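Local coordinates for hypothetical protein (Leishmania major, PDB 1R75), which is of unknown function but adopts an all-beta fold of two packed antiparallel sheets, as a member of the DUF1935 family, at residues Val20-Gly25 with Tyr56-Glu61; Pro27-Thr32 with Leu110-Phe115; Glu49-Ala54 with Glu117-Gly122; Ile64-Leu69 with Cys103-Arg108. One frame throughout, in Å; residues are numbered along the deposited sequence.

Contact 1: Val20-Gly25 with Tyr56-Glu61; sequences VTFKNG and YNDSKE
Asn24 donates twice to Asp58, from its backbone N and from its side-chain amide, and each residue has about 80 Å² buried by the other segment. The Asp58 carboxylate takes two successive backbone N-H groups of the N-terminal loop. Asp58 OD2 accepts from Lys23 N at 2.9 Å through its syn lone pair, while Asp58 OD1 accepts from Asn24 N at 3.1 Å, met on the syn side but 27° out of the carboxylate plane. The second bond runs from Asn24 ND2 to Asp58 O at 2.8 Å, with an N-H...O angle of 158° and the acceptor close to the amide plane. This bond fixes the amide's rotation, and Asn24 OD1 lies 3.3 Å from Lys60 CE. Tyr56 adds the apolar part: with CG anti to the backbone N (chi1 167°), its ring turns an edge to the face of Phe22, the centroids 5.1 Å apart, and Tyr56 CE2 comes to 3.7 Å from Phe22 CD1. Tyr43, on strand 42-47, is a second edge-to-face partner of Phe22. Beyond strand 52-57 the chain is shaped by an Asx turn at Asn57 and an ST turn at Ser59. One carboxylate gripping consecutive amides thus ties the loop to the strand's turning end in this beta sandwich.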
loop_
_atom_site.group_PDB
_atom_site.type_symbol
_atom_site.label_atom_id
_atom_site.label_comp_id
_atom_site.label_asym_id
_atom_site.label_seq_id
_atom_site.Cartn_x
_atom_site.Cartn_y
_atom_site.Cartn_z
ATOM N N VAL A 20 -8.970 8.024 -8.772
ATOM C CA VAL A 20 -9.585 8.950 -9.805
ATOM C C VAL A 20 -9.101 10.389 -9.583
ATOM O O VAL A 20 -8.156 10.846 -10.251
ATOM C CB VAL A 20 -11.157 8.877 -9.811
ATOM C CG1 VAL A 20 -11.800 9.971 -10.712
ATOM C CG2 VAL A 20 -11.620 7.512 -10.258
ATOM N N THR A 21 -9.709 11.097 -8.633
ATOM C CA THR A 21 -9.260 12.455 -8.351
ATOM C C THR A 21 -8.582 12.538 -6.990
ATOM O O THR A 21 -9.150 12.150 -5.965
ATOM C CB THR A 21 -10.413 13.479 -8.478
ATOM O OG1 THR A 21 -10.957 13.436 -9.811
ATOM C CG2 THR A 21 -9.878 14.931 -8.341
ATOM N N PHE A 22 -7.357 13.055 -7.010
ATOM C CA PHE A 22 -6.593 13.268 -5.801
ATOM C C PHE A 22 -6.799 14.690 -5.311
ATOM O O PHE A 22 -6.722 15.640 -6.095
ATOM C CB PHE A 22 -5.109 12.986 -6.063
ATOM C CG PHE A 22 -4.852 11.620 -6.633
ATOM C CD1 PHE A 22 -5.288 10.489 -5.958
ATOM C CD2 PHE A 22 -4.161 11.465 -7.829
ATOM C CE1 PHE A 22 -5.054 9.206 -6.471
ATOM C CE2 PHE A 22 -3.943 10.215 -8.360
ATOM C CZ PHE A 22 -4.379 9.063 -7.656
ATOM N N LYS A 23 -7.083 14.831 -4.021
ATOM C CA LYS A 23 -7.266 16.139 -3.399
ATOM C C LYS A 23 -5.951 16.820 -3.009
ATOM O O LYS A 23 -5.789 18.024 -3.235
ATOM C CB LYS A 23 -8.185 16.037 -2.168
ATOM C CG LYS A 23 -9.526 15.319 -2.429
ATOM C CD LYS A 23 -10.722 15.808 -1.539
ATOM C CE LYS A 23 -12.078 15.692 -2.323
ATOM N NZ LYS A 23 -13.282 15.625 -1.448
ATOM N N ASN A 24 -5.004 16.082 -2.437
ATOM C CA ASN A 24 -3.878 16.717 -1.766
ATOM C C ASN A 24 -2.466 16.505 -2.316
ATOM O O ASN A 24 -1.483 17.013 -1.770
ATOM C CB ASN A 24 -3.919 16.264 -0.312
ATOM C CG ASN A 24 -5.206 16.622 0.321
ATOM O OD1 ASN A 24 -5.700 17.739 0.093
ATOM N ND2 ASN A 24 -5.801 15.708 1.077
ATOM N N GLY A 25 -2.347 15.751 -3.377
ATOM C CA GLY A 25 -1.042 15.397 -3.856
ATOM C C GLY A 25 -1.217 14.409 -4.965
ATOM O O GLY A 25 -2.301 14.218 -5.434
ATOM N N TYR A 56 -0.651 4.827 -2.442
ATOM C CA TYR A 56 -0.568 6.269 -2.292
ATOM C C TYR A 56 -1.570 6.701 -1.216
ATOM O O TYR A 56 -2.716 6.258 -1.234
ATOM C CB TYR A 56 -0.814 6.974 -3.656
ATOM C CG TYR A 56 -1.044 8.446 -3.499
ATOM C CD1 TYR A 56 -0.003 9.283 -3.094
ATOM C CD2 TYR A 56 -2.288 9.001 -3.705
ATOM C CE1 TYR A 56 -0.217 10.633 -2.862
ATOM C CE2 TYR A 56 -2.521 10.353 -3.478
ATOM C CZ TYR A 56 -1.483 11.152 -3.103
ATOM O OH TYR A 56 -1.674 12.462 -2.875
ATOM N N ASN A 57 -1.120 7.516 -0.277
ATOM C CA ASN A 57 -1.918 8.022 0.818
ATOM C C ASN A 57 -2.205 9.518 0.468
ATOM O O ASN A 57 -1.283 10.342 0.444
ATOM C CB ASN A 57 -1.138 7.794 2.106
ATOM C CG ASN A 57 -1.804 8.458 3.353
ATOM O OD1 ASN A 57 -2.833 9.164 3.271
ATOM N ND2 ASN A 57 -1.198 8.230 4.488
ATOM N N ASP A 58 -3.472 9.810 0.105
ATOM C CA ASP A 58 -3.918 11.175 -0.213
ATOM C C ASP A 58 -4.373 12.018 1.028
ATOM O O ASP A 58 -4.888 13.120 0.893
ATOM C CB ASP A 58 -5.031 11.078 -1.245
ATOM C CG ASP A 58 -5.287 12.390 -1.967
ATOM O OD1 ASP A 58 -4.320 13.104 -2.344
ATOM O OD2 ASP A 58 -6.454 12.739 -2.187
ATOM N N SER A 59 -4.156 11.510 2.224
ATOM C CA SER A 59 -4.342 12.289 3.411
ATOM C C SER A 59 -3.178 13.194 3.708
ATOM O O SER A 59 -2.045 12.821 3.551
ATOM C CB SER A 59 -4.535 11.380 4.624
ATOM O OG SER A 59 -4.822 12.196 5.725
ATOM N N LYS A 60 -3.449 14.367 4.264
ATOM C CA LYS A 60 -2.376 15.230 4.775
ATOM C C LYS A 60 -1.993 14.855 6.164
ATOM O O LYS A 60 -0.914 15.231 6.604
ATOM C CB LYS A 60 -2.814 16.734 4.815
ATOM C CG LYS A 60 -3.223 17.287 3.461
ATOM C CD LYS A 60 -3.576 18.819 3.572
ATOM C CE LYS A 60 -4.954 19.156 3.026
ATOM N NZ LYS A 60 -6.109 18.468 3.703
ATOM N N GLU A 61 -2.882 14.161 6.870
ATOM C CA GLU A 61 -2.788 14.026 8.331
ATOM C C GLU A 61 -2.654 12.639 8.906
ATOM O O GLU A 61 -2.434 12.519 10.150
ATOM C CB GLU A 61 -4.038 14.646 9.043
ATOM C CG GLU A 61 -5.025 15.483 8.223
ATOM C CD GLU A 61 -5.910 16.404 9.116
ATOM O OE1 GLU A 61 -6.353 15.969 10.236
ATOM O OE2 GLU A 61 -6.172 17.579 8.710
#

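Contact 2: Pro27-Thr32 with Leu110-Phe115; sequences PTVKGT and LETQMF
Thr28 and Thr112 join the loop that precedes strand 33-36 to the face of the five-stranded sheet on which Thr112 and Met114 lie, the face turned away from the other sheet of the sandwich. The contact is small, with 184 Å² buried in all, and one hydrogen bond crosses it: Thr28 N donates to Thr112 OG1 at 2.9 Å, somewhat bent, with an N-H...O angle of 142°. Thr112 OG1 is placed for this by a first torsion of -59°, which sets it beside its own backbone N, and the same hydroxyl oxygen lies 3.1 Å from Pro27 CA. The two threonine side chains run past one another head to tail, so that Thr28 OG1 comes alongside Thr112 CB at 3.3 Å and Thr112 CG2 at 3.5 Å.

One residue further along the loop the contact is apolar. Val29 and Met114 meet tip to tip, and Met114 CE faces both methyls of Val29, 4.0 Å from Val29 CG1 and from Val29 CG2. Bends at chi2 and chi3 bring the Met114 end over to the loop. A glycerol, probably from the crystallisation liquor, lies about 5 Å from the Thr28 side chain.

Strand 52-57 runs beside strand 112-117 and shares in the contact: Pro27 and Thr112 both touch Tyr56, and Met114 touches Ala54. Phe115, by contrast, packs on strands 62-71 and 100-107 of the second sheet.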
loop_
_atom_site.group_PDB
_atom_site.type_symbol
_atom_site.label_atom_id
_atom_site.label_comp_id
_atom_site.label_asym_id
_atom_site.label_seq_id
_atom_site.Cartn_x
_atom_site.Cartn_y
_atom_site.Cartn_z
ATOM N N PRO A 27 0.527 10.469 -6.571
ATOM C CA PRO A 27 1.490 9.373 -6.544
ATOM C C PRO A 27 2.730 9.684 -7.358
ATOM O O PRO A 27 2.688 10.545 -8.269
ATOM C CB PRO A 27 0.732 8.230 -7.190
ATOM C CG PRO A 27 -0.651 8.584 -7.155
ATOM C CD PRO A 27 -0.727 10.078 -7.246
ATOM N N THR A 28 3.836 8.996 -7.061
ATOM C CA THR A 28 5.066 9.291 -7.785
ATOM C C THR A 28 5.151 8.441 -9.021
ATOM O O THR A 28 6.069 8.613 -9.832
ATOM C CB THR A 28 6.258 9.034 -6.918
ATOM O OG1 THR A 28 6.161 7.719 -6.329
ATOM C CG2 THR A 28 6.246 10.015 -5.762
ATOM N N VAL A 29 4.219 7.495 -9.150
ATOM C CA VAL A 29 4.179 6.636 -10.311
ATOM C C VAL A 29 2.765 6.577 -10.862
ATOM O O VAL A 29 1.777 6.694 -10.133
ATOM C CB VAL A 29 4.644 5.214 -9.965
ATOM C CG1 VAL A 29 6.106 5.222 -9.588
ATOM C CG2 VAL A 29 3.785 4.581 -8.853
ATOM N N LYS A 30 2.681 6.385 -12.170
ATOM C CA LYS A 30 1.404 6.095 -12.794
ATOM C C LYS A 30 1.531 4.646 -13.180
ATOM O O LYS A 30 2.494 4.226 -13.847
ATOM C CB LYS A 30 1.114 6.936 -14.060
ATOM C CG LYS A 30 1.110 8.435 -13.885
ATOM C CD LYS A 30 2.173 9.082 -14.803
ATOM C CE LYS A 30 1.786 10.478 -15.261
ATOM N NZ LYS A 30 2.911 11.059 -16.044
ATOM N N GLY A 31 0.577 3.874 -12.751
ATOM C CA GLY A 31 0.497 2.529 -13.208
ATOM C C GLY A 31 -0.475 2.610 -14.348
ATOM O O GLY A 31 -0.561 3.602 -15.060
ATOM N N THR A 32 -1.196 1.540 -14.531
ATOM C CA THR A 32 -2.216 1.528 -15.533
ATOM C C THR A 32 -3.574 1.697 -14.860
ATOM O O THR A 32 -4.467 2.319 -15.454
ATOM C CB THR A 32 -2.041 0.262 -16.376
ATOM O OG1 THR A 32 -1.884 -0.876 -15.544
ATOM C CG2 THR A 32 -0.704 0.308 -17.056
ATOM N N LEU A 110 0.670 11.781 1.997
ATOM C CA LEU A 110 0.987 12.145 0.588
ATOM C C LEU A 110 2.119 11.328 -0.058
ATOM O O LEU A 110 2.623 11.675 -1.119
ATOM C CB LEU A 110 1.287 13.689 0.472
ATOM C CG LEU A 110 0.172 14.510 1.131
ATOM C CD1 LEU A 110 0.510 16.050 1.100
ATOM C CD2 LEU A 110 -1.137 14.238 0.528
ATOM N N GLU A 111 2.524 10.251 0.614
ATOM C CA GLU A 111 3.573 9.420 0.170
ATOM C C GLU A 111 3.090 8.337 -0.729
ATOM O O GLU A 111 1.982 7.859 -0.594
ATOM C CB GLU A 111 4.210 8.783 1.395
ATOM C CG GLU A 111 5.595 8.278 1.302
ATOM C CD GLU A 111 6.108 7.856 2.696
ATOM O OE1 GLU A 111 5.536 6.882 3.293
ATOM O OE2 GLU A 111 7.068 8.541 3.214
ATOM N N THR A 112 3.955 7.918 -1.646
ATOM C CA THR A 112 3.811 6.673 -2.419
ATOM C C THR A 112 4.803 5.609 -1.878
ATOM O O THR A 112 5.994 5.920 -1.738
ATOM C CB THR A 112 4.099 6.925 -3.911
ATOM O OG1 THR A 112 3.202 7.923 -4.441
ATOM C CG2 THR A 112 3.727 5.744 -4.810
ATOM N N GLN A 113 4.333 4.427 -1.485
ATOM C CA GLN A 113 5.160 3.293 -1.113
ATOM C C GLN A 113 5.021 2.201 -2.170
ATOM O O GLN A 113 3.929 1.659 -2.350
ATOM C CB GLN A 113 4.796 2.792 0.317
ATOM C CG GLN A 113 5.266 3.730 1.372
ATOM C CD GLN A 113 6.761 3.458 1.731
ATOM O OE1 GLN A 113 7.552 3.080 0.885
ATOM N NE2 GLN A 113 7.095 3.589 2.972
ATOM N N MET A 114 6.143 1.782 -2.797
ATOM C CA MET A 114 6.197 0.509 -3.545
ATOM C C MET A 114 5.922 -0.647 -2.548
ATOM O O MET A 114 6.359 -0.633 -1.410
ATOM C CB MET A 114 7.602 0.346 -4.176
ATOM C CG MET A 114 7.868 1.400 -5.202
ATOM S SD MET A 114 6.679 1.173 -6.642
ATOM C CE MET A 114 6.425 2.671 -6.538
ATOM N N PHE A 115 5.142 -1.613 -3.002
ATOM C CA PHE A 115 4.674 -2.671 -2.182
ATOM C C PHE A 115 5.185 -4.019 -2.599
ATOM O O PHE A 115 5.999 -4.695 -1.846
ATOM C CB PHE A 115 3.157 -2.569 -2.167
ATOM C CG PHE A 115 2.505 -3.485 -1.158
ATOM C CD1 PHE A 115 2.892 -3.447 0.153
ATOM C CD2 PHE A 115 1.459 -4.391 -1.544
ATOM C CE1 PHE A 115 2.266 -4.273 1.111
ATOM C CE2 PHE A 115 0.909 -5.248 -0.594
ATOM C CZ PHE A 115 1.298 -5.149 0.732
#

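Contact 3: Glu49-Ala54 with Glu117-Gly122; sequences EARRWA and EGSVTG
Arg52 and Glu117 form an antiparallel, non-hydrogen-bonded beta pair, their CA atoms 4.2 Å apart, next to a G1 beta bulge in which Arg51 and Arg52 both face Asp47. The backbone supplies the one hydrogen bond. Gly118 N donates to Arg51 O at 2.7 Å with an N-H...O angle of 159°, and Glu117 CA approaches Arg51 O at 3.2 Å in a CA-H...O contact. Here the second segment turns a corner at Gly118 between strands of different sheets.

The charged groups meet more loosely. Arg52 and Glu117 run alongside each other in the same direction, but the guanidinium and carboxylate planes are inclined by 54°, and Arg52 NH1 stays 4.6 Å from Glu117 OE1, beyond a salt bridge. Arg52 CD comes closer, 3.4 Å from Glu117 OE1. Ala50 CB covers the centre of one face of the Arg52 guanidinium. The Arg51 side chain bends at chi3 to lay a guanidinium face over Gly118 CA, with Ser119 CB at its edge.

Apolar contact lies at the sheet junction, where Trp53, which also meets Trp123 edge-to-face, crosses Val120 at about a right angle. Val120 CG2 rests 4.0 Å above the indole plane, toward its rim, while Val120 CG1 is 4.0 Å from Trp53 CZ2.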
loop_
_atom_site.group_PDB
_atom_site.type_symbol
_atom_site.label_atom_id
_atom_site.label_comp_id
_atom_site.label_asym_id
_atom_site.label_seq_id
_atom_site.Cartn_x
_atom_site.Cartn_y
_atom_site.Cartn_z
ATOM N N GLU A 49 2.252 -3.692 -16.817
ATOM C CA GLU A 49 3.536 -3.888 -17.554
ATOM C C GLU A 49 4.689 -4.167 -16.607
ATOM O O GLU A 49 5.540 -5.048 -16.850
ATOM C CB GLU A 49 3.856 -2.677 -18.485
ATOM C CG GLU A 49 5.295 -2.575 -19.064
ATOM C CD GLU A 49 5.419 -2.786 -20.602
ATOM O OE1 GLU A 49 4.856 -3.775 -21.147
ATOM O OE2 GLU A 49 6.106 -1.964 -21.285
ATOM N N ALA A 50 4.726 -3.473 -15.483
ATOM C CA ALA A 50 5.843 -3.675 -14.542
ATOM C C ALA A 50 5.572 -4.799 -13.518
ATOM O O ALA A 50 6.458 -5.191 -12.766
ATOM C CB ALA A 50 6.077 -2.353 -13.805
ATOM N N ARG A 51 4.329 -5.286 -13.509
ATOM C CA ARG A 51 3.773 -6.274 -12.584
ATOM C C ARG A 51 3.998 -5.863 -11.089
ATOM O O ARG A 51 4.474 -6.644 -10.282
ATOM C CB ARG A 51 4.280 -7.656 -12.877
ATOM C CG ARG A 51 3.606 -8.234 -14.160
ATOM C CD ARG A 51 4.126 -9.609 -14.649
ATOM N NE ARG A 51 4.333 -10.633 -13.616
ATOM C CZ ARG A 51 5.531 -11.172 -13.321
ATOM N NH1 ARG A 51 6.650 -10.747 -13.924
ATOM N NH2 ARG A 51 5.636 -12.115 -12.390
ATOM N N ARG A 52 3.588 -4.666 -10.796
ATOM C CA ARG A 52 3.955 -3.978 -9.560
ATOM C C ARG A 52 2.771 -3.285 -8.946
ATOM O O ARG A 52 1.924 -2.678 -9.640
ATOM C CB ARG A 52 4.953 -2.952 -9.974
ATOM C CG ARG A 52 5.603 -2.172 -8.979
ATOM C CD ARG A 52 6.843 -1.445 -9.689
ATOM N NE ARG A 52 6.433 -0.314 -10.540
ATOM C CZ ARG A 52 7.166 0.195 -11.527
ATOM N NH1 ARG A 52 8.404 -0.302 -11.828
ATOM N NH2 ARG A 52 6.705 1.219 -12.192
ATOM N N TRP A 53 2.734 -3.303 -7.621
ATOM C CA TRP A 53 1.773 -2.522 -6.864
ATOM C C TRP A 53 2.459 -1.529 -5.958
ATOM O O TRP A 53 3.523 -1.848 -5.367
ATOM C CB TRP A 53 1.014 -3.408 -5.951
ATOM C CG TRP A 53 0.033 -4.330 -6.488
ATOM C CD1 TRP A 53 -0.231 -4.668 -7.777
ATOM C CD2 TRP A 53 -0.876 -5.092 -5.673
ATOM N NE1 TRP A 53 -1.251 -5.623 -7.826
ATOM C CE2 TRP A 53 -1.638 -5.917 -6.537
ATOM C CE3 TRP A 53 -1.089 -5.184 -4.295
ATOM C CZ2 TRP A 53 -2.639 -6.796 -6.036
ATOM C CZ3 TRP A 53 -2.132 -6.041 -3.811
ATOM C CH2 TRP A 53 -2.825 -6.836 -4.659
ATOM N N ALA A 54 1.827 -0.400 -5.824
ATOM C CA ALA A 54 2.167 0.638 -4.919
ATOM C C ALA A 54 0.915 1.188 -4.240
ATOM O O ALA A 54 -0.183 0.971 -4.717
ATOM C CB ALA A 54 2.874 1.736 -5.644
ATOM N N GLU A 117 6.019 -6.836 -6.181
ATOM C CA GLU A 117 6.155 -7.011 -7.616
ATOM C C GLU A 117 6.143 -8.483 -7.937
ATOM O O GLU A 117 6.756 -9.292 -7.241
ATOM C CB GLU A 117 7.506 -6.378 -8.012
ATOM C CG GLU A 117 7.842 -6.483 -9.466
ATOM C CD GLU A 117 8.848 -5.393 -9.941
ATOM O OE1 GLU A 117 8.750 -4.225 -9.476
ATOM O OE2 GLU A 117 9.693 -5.736 -10.802
ATOM N N GLY A 118 5.423 -8.842 -8.995
ATOM C CA GLY A 118 5.409 -10.200 -9.480
ATOM C C GLY A 118 3.977 -10.626 -9.812
ATOM O O GLY A 118 3.178 -9.804 -10.150
ATOM N N SER A 119 3.675 -11.892 -9.664
ATOM C CA SER A 119 2.393 -12.425 -10.088
ATOM C C SER A 119 1.514 -12.696 -8.914
ATOM O O SER A 119 1.802 -13.512 -8.079
ATOM C CB SER A 119 2.581 -13.622 -11.019
ATOM O OG SER A 119 3.248 -14.683 -10.368
ATOM N N VAL A 120 0.406 -11.995 -8.858
ATOM C CA VAL A 120 -0.461 -12.050 -7.690
ATOM C C VAL A 120 -1.600 -12.984 -8.096
ATOM O O VAL A 120 -2.173 -12.761 -9.198
ATOM C CB VAL A 120 -0.985 -10.685 -7.386
ATOM C CG1 VAL A 120 -1.991 -10.766 -6.238
ATOM C CG2 VAL A 120 0.194 -9.738 -7.009
ATOM N N THR A 121 -1.987 -13.864 -7.195
ATOM C CA THR A 121 -3.122 -14.776 -7.370
ATOM C C THR A 121 -4.198 -14.299 -6.402
ATOM O O THR A 121 -4.599 -13.134 -6.507
ATOM C CB THR A 121 -2.770 -16.219 -7.159
ATOM O OG1 THR A 121 -2.263 -16.464 -5.827
ATOM C CG2 THR A 121 -1.691 -16.642 -8.166
ATOM N N GLY A 122 -4.652 -15.119 -5.481
ATOM C CA GLY A 122 -5.603 -14.681 -4.460
ATOM C C GLY A 122 -4.895 -13.744 -3.476
ATOM O O GLY A 122 -3.715 -13.971 -3.125
#

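Contact 4: Ile64-Leu69 with Cys103-Arg108; sequences IHVAVL and CEVDVR
Val66 and Val105 sit at the middle of an antiparallel ladder between strands 64-69 and 103-107, whose directions differ by 169° and whose axes approach to 4.7 Å. They form a hydrogen-bonded pair, Val66 N to Val105 O at 3.0 Å and Val105 N to Val66 O at 3.0 Å, and Ile64-Val107 and Val68-Cys103 repeat the pattern on either side, six backbone bonds in all. At the intervening His65-Asp106 and Ala67-Glu104 pairs, CA-H...O contacts fill in, the shortest from Glu104 CA to Val66 O at 3.1 Å.

The side chains divide by face. On one, Val66 and Val105 stand in parallel, with their CG1 methyls 3.8 Å apart. On the other, His65 NE2 gives a weak hydrogen bond to Glu104 OE1 (2.9 Å, N-H...O angle 130°), the carboxylate lying at the ring's edge though its own plane is turned obliquely to the ring's. A first torsion of 175° places the imidazole against the neighbouring strand, and Ala67 CB meets Glu104 CB at 3.7 Å.

Further out, Phe115 of the opposing sheet packs on Val68, Cys103 and Val105, and Phe55 on Val66 and Val107. Within their own sheet the paired strands are flanked by strand 123-132 beside 62-71 and strand 83-86 beside 100-107.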
loop_
_atom_site.group_PDB
_atom_site.type_symbol
_atom_site.label_atom_id
_atom_site.label_comp_id
_atom_site.label_asym_id
_atom_site.label_seq_id
_atom_site.Cartn_x
_atom_site.Cartn_y
_atom_site.Cartn_z
ATOM N N ILE A 64 -0.934 5.394 7.409
ATOM C CA ILE A 64 -1.789 4.222 7.117
ATOM C C ILE A 64 -0.911 3.005 7.177
ATOM O O ILE A 64 0.195 3.020 6.646
ATOM C CB ILE A 64 -2.488 4.341 5.785
ATOM C CG1 ILE A 64 -3.404 5.599 5.773
ATOM C CG2 ILE A 64 -3.220 3.007 5.411
ATOM C CD1 ILE A 64 -3.927 5.930 4.481
ATOM N N HIS A 65 -1.340 1.977 7.903
ATOM C CA HIS A 65 -0.590 0.716 7.915
ATOM C C HIS A 65 -1.408 -0.293 7.162
ATOM O O HIS A 65 -2.574 -0.470 7.472
ATOM C CB HIS A 65 -0.403 0.198 9.347
ATOM C CG HIS A 65 0.252 -1.147 9.436
ATOM N ND1 HIS A 65 -0.392 -2.261 9.936
ATOM C CD2 HIS A 65 1.478 -1.572 9.045
ATOM C CE1 HIS A 65 0.406 -3.307 9.840
ATOM N NE2 HIS A 65 1.551 -2.914 9.326
ATOM N N VAL A 66 -0.830 -0.934 6.157
ATOM C CA VAL A 66 -1.573 -1.863 5.326
ATOM C C VAL A 66 -0.832 -3.191 5.310
ATOM O O VAL A 66 0.392 -3.231 5.209
ATOM C CB VAL A 66 -1.890 -1.311 3.923
ATOM C CG1 VAL A 66 -0.689 -0.823 3.208
ATOM C CG2 VAL A 66 -2.686 -2.363 3.037
ATOM N N ALA A 67 -1.553 -4.271 5.545
ATOM C CA ALA A 67 -1.013 -5.592 5.344
ATOM C C ALA A 67 -1.959 -6.431 4.510
ATOM O O ALA A 67 -3.177 -6.442 4.745
ATOM C CB ALA A 67 -0.774 -6.328 6.666
ATOM N N VAL A 68 -1.368 -7.190 3.584
ATOM C CA VAL A 68 -2.079 -7.956 2.625
ATOM C C VAL A 68 -1.542 -9.381 2.691
ATOM O O VAL A 68 -0.349 -9.603 2.771
ATOM C CB VAL A 68 -1.891 -7.406 1.222
ATOM C CG1 VAL A 68 -2.537 -8.318 0.194
ATOM C CG2 VAL A 68 -2.421 -5.940 1.079
ATOM N N LEU A 69 -2.437 -10.330 2.655
ATOM C CA LEU A 69 -2.112 -11.736 2.661
ATOM C C LEU A 69 -2.348 -12.283 1.277
ATOM O O LEU A 69 -3.465 -12.156 0.743
ATOM C CB LEU A 69 -3.091 -12.466 3.537
ATOM C CG LEU A 69 -2.994 -12.466 4.995
ATOM C CD1 LEU A 69 -4.448 -12.723 5.584
ATOM C CD2 LEU A 69 -1.925 -13.562 5.410
ATOM N N CYS A 103 2.522 -9.380 3.525
ATOM C CA CYS A 103 3.303 -8.191 3.213
ATOM C C CYS A 103 2.692 -6.948 3.750
ATOM O O CYS A 103 1.475 -6.756 3.716
ATOM C CB CYS A 103 3.455 -7.981 1.729
ATOM S SG CYS A 103 4.222 -9.292 0.798
ATOM N N GLU A 104 3.522 -6.091 4.342
ATOM C CA GLU A 104 2.987 -4.967 5.060
ATOM C C GLU A 104 3.893 -3.767 4.925
ATOM O O GLU A 104 5.152 -3.938 4.845
ATOM C CB GLU A 104 2.767 -5.322 6.502
ATOM C CG GLU A 104 3.962 -5.493 7.316
ATOM C CD GLU A 104 3.631 -5.963 8.782
ATOM O OE1 GLU A 104 2.544 -5.648 9.339
ATOM O OE2 GLU A 104 4.501 -6.632 9.395
ATOM N N VAL A 105 3.295 -2.570 4.953
ATOM C CA VAL A 105 4.052 -1.337 4.820
ATOM C C VAL A 105 3.248 -0.235 5.534
ATOM O O VAL A 105 2.021 -0.301 5.659
ATOM C CB VAL A 105 4.347 -0.977 3.301
ATOM C CG1 VAL A 105 3.092 -0.517 2.594
ATOM C CG2 VAL A 105 5.550 -0.027 3.160
ATOM N N ASP A 106 3.958 0.770 6.009
ATOM C CA ASP A 106 3.303 2.016 6.431
ATOM C C ASP A 106 3.426 3.109 5.393
ATOM O O ASP A 106 4.460 3.245 4.814
ATOM C CB ASP A 106 3.955 2.484 7.730
ATOM C CG ASP A 106 3.807 1.478 8.829
ATOM O OD1 ASP A 106 2.707 0.879 8.969
ATOM O OD2 ASP A 106 4.749 1.186 9.615
ATOM N N VAL A 107 2.381 3.921 5.187
ATOM C CA VAL A 107 2.372 4.870 4.142
ATOM C C VAL A 107 2.057 6.256 4.789
ATOM O O VAL A 107 0.954 6.482 5.326
ATOM C CB VAL A 107 1.313 4.587 3.112
ATOM C CG1 VAL A 107 1.462 5.496 1.900
ATOM C CG2 VAL A 107 1.316 3.135 2.714
ATOM N N ARG A 108 3.059 7.126 4.782
ATOM C CA ARG A 108 2.944 8.421 5.428
ATOM C C ARG A 108 2.100 9.338 4.571
ATOM O O ARG A 108 1.861 9.087 3.356
ATOM C CB ARG A 108 4.328 9.026 5.684
ATOM C CG ARG A 108 5.097 8.233 6.717
ATOM C CD ARG A 108 6.569 8.590 6.765
ATOM N NE ARG A 108 7.424 7.471 7.200
ATOM C CZ ARG A 108 7.591 6.258 6.565
ATOM N NH1 ARG A 108 6.960 5.915 5.421
ATOM N NH2 ARG A 108 8.396 5.350 7.125
#

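In the fold
Contact 4 is the buried one, a regular strand ladder with its centre about 5 Å from the centre of the chain, and it belongs to the four-stranded sheet. Contacts 1, 2 and 3 gather round strands 52-57 and 112-117, neighbours in the five-stranded sheet, at partly buried or surface positions, their centres about 9 to 13 Å from that of the chain. Their chemistry changes accordingly: valines and repeated backbone bonds in contact 4, a carboxylate and an amide gripping backbone groups in contact 1, a single hydroxyl bond with apolar tips in contact 2, and a bulge with loosely facing charges in contact 3. Polar links cross between the sheets as well: Asn57 ND2 reaches Val107 O, and Gln113 NE2 reaches Asp106 O, each probably a hydrogen bond.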